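Local atomic coordinates of putative oxidoreductase (Klebsiella pneumoniae subsp. pneumoniae MGH 78578, PDB entry 3E82), a protein that probably acts as a nucleotide-dependent oxidoreductase of the Gfo/Idh/MocA family, pairing a Rossmann-type NAD-binding domain with a C-terminal alpha/beta domain. Residues H183-A188 with M327-A332; V217-N220 with K225-L228. One frame throughout, in Å; residues are numbered along the deposited sequence.

How the contacts relate
Both contacts belong to the C-terminal alpha/beta domain, and their centres lie about 10 Å apart. Contact 1 joins helices 176-192 and 320-339; contact 2 is the hairpin 214-220/225-231, whose sequence falls between those two helices. Layer packing links them: CG1 of I185 lies 3.6 Å from CD1 of L228, and CG1 of V329 lies 4.1 Å from CD1 of L219, so I185 reaches strand 225-231 and V329 reaches strand 214-220. V217, L219, V226 and L228 form the helix-facing side of the hairpin, while N220 and K225 face the second subunit. The family's nucleotide site would be expected in the N-terminal Rossmann domain instead.

Contact 1 of 2, residues H183-A188 with M327-A332; sequences HLIDQA and MAVLEA
I185 carries the whole of the first helix's share of this contact, meeting V329 and L330 with its two outer branches. Its CG2 methyl approaches V329 tip to tip, 3.8 Å from CB. CG1 of V329 lies in the fork of the isoleucine, 3.8 Å from I185 CG2 and 3.9 Å from I185 CD1. The other branch crosses L330 at about a right angle, with I185 CD1 3.5 Å from L330 CD1; this is closer than the usual separation of two methyl carbons and identifies a tight point in the packing.

The torsions account for this division. In I185, CG1 lies anti to the carbonyl carbon (chi1 -63°) and the chain is extended at chi2 (164°), which carries CD1 to L330 while CG2 stays by V329. The CB of L330 does not aim at the opposing helix, but its side chain brings CD1 back to it. The closest pair of alpha carbons, CA of I185 and CA of V329, is 7.4 Å apart, and just 146 Å² is buried in total. No hydrogen bond spans the segments, so apolar contact alone joins them directly.

Further out, the carbonyl oxygen of L330 accepts a hydrogen bond from W177 NE1, a polar tie between the same two helices, and L330 also packs on F178 and P182. D186, the next residue along from I185, forms a salt bridge with R128. Helix 104-116 covers M327 and A328 through M104, while strand 225-231 receives L184 at C230.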
loop_
_atom_site.group_PDB
_atom_site.type_symbol
_atom_site.label_atom_id
_atom_site.label_comp_id
_atom_site.label_asym_id
_atom_site.label_seq_id
_atom_site.Cartn_x
_atom_site.Cartn_y
_atom_site.Cartn_z
ATOM N N HIS B 183 5.256 10.191 13.177
ATOM C CA HIS B 183 6.013 9.069 13.735
ATOM C C HIS B 183 6.300 7.991 12.686
ATOM O O HIS B 183 7.328 7.315 12.742
ATOM C CB HIS B 183 5.307 8.460 14.954
ATOM C CG HIS B 183 4.162 7.559 14.614
ATOM N ND1 HIS B 183 2.965 8.026 14.115
ATOM C CD2 HIS B 183 4.033 6.213 14.700
ATOM C CE1 HIS B 183 2.148 7.007 13.909
ATOM N NE2 HIS B 183 2.771 5.895 14.257
ATOM N N LEU B 184 5.389 7.847 11.730
ATOM C CA LEU B 184 5.549 6.880 10.646
ATOM C C LEU B 184 6.762 7.300 9.811
ATOM O O LEU B 184 7.608 6.477 9.448
ATOM C CB LEU B 184 4.285 6.873 9.775
ATOM C CG LEU B 184 3.299 5.703 9.892
ATOM C CD1 LEU B 184 3.213 5.205 11.315
ATOM C CD2 LEU B 184 1.937 6.125 9.364
ATOM N N ILE B 185 6.835 8.594 9.508
ATOM C CA ILE B 185 7.941 9.137 8.724
ATOM C C ILE B 185 9.263 9.057 9.486
ATOM O O ILE B 185 10.261 8.560 8.967
ATOM C CB ILE B 185 7.703 10.618 8.364
ATOM C CG1 ILE B 185 6.467 10.752 7.478
ATOM C CG2 ILE B 185 8.939 11.189 7.661
ATOM C CD1 ILE B 185 5.948 12.177 7.407
ATOM N N ASP B 186 9.263 9.547 10.719
ATOM C CA ASP B 186 10.472 9.561 11.535
ATOM C C ASP B 186 11.146 8.194 11.613
ATOM O O ASP B 186 12.361 8.101 11.472
ATOM C CB ASP B 186 10.161 10.070 12.952
ATOM C CG ASP B 186 11.406 10.267 13.783
ATOM O OD1 ASP B 186 12.301 11.013 13.338
ATOM O OD2 ASP B 186 11.491 9.680 14.882
ATOM N N GLN B 187 10.360 7.146 11.851
ATOM C CA GLN B 187 10.893 5.785 11.924
ATOM C C GLN B 187 11.539 5.390 10.597
ATOM O O GLN B 187 12.618 4.795 10.574
ATOM C CB GLN B 187 9.780 4.785 12.291
ATOM C CG GLN B 187 9.350 4.849 13.752
ATOM C CD GLN B 187 8.040 4.108 14.048
ATOM O OE1 GLN B 187 7.289 3.745 13.137
ATOM N NE2 GLN B 187 7.754 3.903 15.335
ATOM N N ALA B 188 10.885 5.730 9.491
ATOM C CA ALA B 188 11.416 5.409 8.171
ATOM C C ALA B 188 12.753 6.109 7.909
ATOM O O ALA B 188 13.700 5.489 7.421
ATOM C CB ALA B 188 10.401 5.791 7.089
HETATM N N MSE B 327 9.259 17.176 8.745
HETATM C CA MSE B 327 8.380 18.228 8.253
HETATM C C MSE B 327 8.477 18.323 6.734
HETATM O O MSE B 327 7.474 18.509 6.054
HETATM C CB MSE B 327 8.746 19.580 8.887
HETATM C CG MSE B 327 8.384 19.699 10.362
HETATM SE SE MSE B 327 8.759 21.495 11.050
HETATM C CE MSE B 327 7.686 22.502 9.781
ATOM N N ALA B 328 9.686 18.173 6.207
ATOM C CA ALA B 328 9.895 18.251 4.766
ATOM C C ALA B 328 9.114 17.158 4.039
ATOM O O ALA B 328 8.450 17.418 3.032
ATOM C CB ALA B 328 11.372 18.136 4.451
ATOM N N VAL B 329 9.189 15.939 4.561
ATOM C CA VAL B 329 8.477 14.808 3.962
ATOM C C VAL B 329 6.973 15.018 4.111
ATOM O O VAL B 329 6.196 14.802 3.180
ATOM C CB VAL B 329 8.870 13.480 4.659
ATOM C CG1 VAL B 329 8.018 12.332 4.123
ATOM C CG2 VAL B 329 10.361 13.206 4.440
ATOM N N LEU B 330 6.574 15.443 5.301
ATOM C CA LEU B 330 5.175 15.688 5.595
ATOM C C LEU B 330 4.582 16.651 4.562
ATOM O O LEU B 330 3.546 16.368 3.962
ATOM C CB LEU B 330 5.048 16.277 7.005
ATOM C CG LEU B 330 3.701 16.091 7.697
ATOM C CD1 LEU B 330 3.533 14.621 8.069
ATOM C CD2 LEU B 330 3.635 16.981 8.953
ATOM N N GLU B 331 5.249 17.780 4.348
ATOM C CA GLU B 331 4.776 18.774 3.394
ATOM C C GLU B 331 4.882 18.304 1.950
ATOM O O GLU B 331 3.999 18.574 1.143
ATOM C CB GLU B 331 5.548 20.083 3.585
ATOM C CG GLU B 331 5.434 20.610 5.018
ATOM C CD GLU B 331 6.004 22.001 5.189
ATOM O OE1 GLU B 331 6.669 22.491 4.252
ATOM O OE2 GLU B 331 5.786 22.593 6.271
ATOM N N ALA B 332 5.962 17.604 1.624
ATOM C CA ALA B 332 6.138 17.096 0.270
ATOM C C ALA B 332 4.967 16.174 -0.096
ATOM O O ALA B 332 4.468 16.217 -1.221
ATOM C CB ALA B 332 7.458 16.343 0.158
#

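Contact 2 of 2, residues V217-N220 with K225-L228; sequences VVLN and KVIL
K225 and N220 both start with CG anti to the carbonyl carbon (chi1 -57° in K225), and the lysine then bends at chi2 (-68°) before running out straight. This course carries NZ across to the asparagine amide, where it donates a hydrogen bond of 2.8 Å to N220 OD1. NZ stands well above the carbonyl plane, 47° out of it, so the bond does not follow a lone pair. Both groups have second partners across the dimer interface: N220 OD1 accepts from N201 ND2 of the second subunit, and K225 NZ donates to N201 OD1 there.

The backbones form an antiparallel beta hairpin within the mixed sheet of the C-terminal domain, between strands 197-203 and 148-156. V217 with L228 and L219 with V226 are its hydrogen-bonded pairs. The first is nearly linear: L228 N reaches V217 O at 2.8 Å, and V217 N reaches L228 O at 2.9 Å. In the second, L219 N to V226 O is 2.7 Å, but V226 N to L219 O stretches to 3.1 Å.

On the face with N220 and K225, V218 and I227 lie side by side, V218 CG2 4.1 Å from I227 CG1; I227 also packs on H216 of the second subunit. On the reverse face, L219 CB meets V226 CB at 3.8 Å, and V217 rests on W177 and A333.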
loop_
_atom_site.group_PDB
_atom_site.type_symbol
_atom_site.label_atom_id
_atom_site.label_comp_id
_atom_site.label_asym_id
_atom_site.label_seq_id
_atom_site.Cartn_x
_atom_site.Cartn_y
_atom_site.Cartn_z
ATOM N N VAL B 217 0.978 7.340 1.508
ATOM C CA VAL B 217 2.196 8.002 1.059
ATOM C C VAL B 217 3.336 7.044 0.765
ATOM O O VAL B 217 3.617 6.139 1.548
ATOM C CB VAL B 217 2.667 9.007 2.125
ATOM C CG1 VAL B 217 3.979 9.657 1.706
ATOM C CG2 VAL B 217 1.574 10.048 2.355
ATOM N N VAL B 218 4.006 7.266 -0.364
ATOM C CA VAL B 218 5.119 6.419 -0.774
ATOM C C VAL B 218 6.418 7.200 -0.839
ATOM O O VAL B 218 6.492 8.244 -1.488
ATOM C CB VAL B 218 4.873 5.786 -2.166
ATOM C CG1 VAL B 218 6.056 4.916 -2.555
ATOM C CG2 VAL B 218 3.593 4.954 -2.144
ATOM N N LEU B 219 7.434 6.690 -0.148
ATOM C CA LEU B 219 8.754 7.300 -0.145
ATOM C C LEU B 219 9.641 6.472 -1.083
ATOM O O LEU B 219 9.873 5.287 -0.834
ATOM C CB LEU B 219 9.338 7.307 1.274
ATOM C CG LEU B 219 9.002 8.528 2.147
ATOM C CD1 LEU B 219 7.516 8.780 2.180
ATOM C CD2 LEU B 219 9.544 8.307 3.548
ATOM N N ASN B 220 10.122 7.095 -2.160
ATOM C CA ASN B 220 10.973 6.400 -3.132
ATOM C C ASN B 220 12.469 6.504 -2.829
ATOM O O ASN B 220 13.021 7.606 -2.715
ATOM C CB ASN B 220 10.730 6.932 -4.556
ATOM C CG ASN B 220 9.296 6.734 -5.025
ATOM O OD1 ASN B 220 8.784 5.606 -5.078
ATOM N ND2 ASN B 220 8.637 7.837 -5.373
ATOM N N LYS B 225 11.278 0.594 -1.723
ATOM C CA LYS B 225 10.097 1.424 -1.527
ATOM C C LYS B 225 9.608 1.426 -0.086
ATOM O O LYS B 225 9.704 0.423 0.627
ATOM C CB LYS B 225 8.957 0.929 -2.430
ATOM C CG LYS B 225 9.287 0.884 -3.923
ATOM C CD LYS B 225 9.467 2.290 -4.502
ATOM C CE LYS B 225 9.753 2.233 -6.005
ATOM N NZ LYS B 225 9.916 3.576 -6.624
ATOM N N VAL B 226 9.073 2.569 0.327
ATOM C CA VAL B 226 8.527 2.732 1.663
ATOM C C VAL B 226 7.093 3.223 1.519
ATOM O O VAL B 226 6.822 4.212 0.832
ATOM C CB VAL B 226 9.345 3.754 2.490
ATOM C CG1 VAL B 226 8.537 4.214 3.712
ATOM C CG2 VAL B 226 10.661 3.110 2.949
ATOM N N ILE B 227 6.172 2.505 2.148
ATOM C CA ILE B 227 4.765 2.865 2.106
ATOM C C ILE B 227 4.275 3.165 3.519
ATOM O O ILE B 227 4.396 2.328 4.419
ATOM C CB ILE B 227 3.910 1.725 1.514
ATOM C CG1 ILE B 227 4.259 1.525 0.038
ATOM C CG2 ILE B 227 2.432 2.060 1.656
ATOM C CD1 ILE B 227 3.493 0.376 -0.617
ATOM N N LEU B 228 3.737 4.367 3.703
ATOM C CA LEU B 228 3.212 4.799 4.994
ATOM C C LEU B 228 1.720 4.969 4.773
ATOM O O LEU B 228 1.306 5.681 3.855
ATOM C CB LEU B 228 3.853 6.126 5.405
ATOM C CG LEU B 228 5.387 6.180 5.386
ATOM C CD1 LEU B 228 5.845 7.545 5.909
ATOM C CD2 LEU B 228 5.978 5.060 6.248
#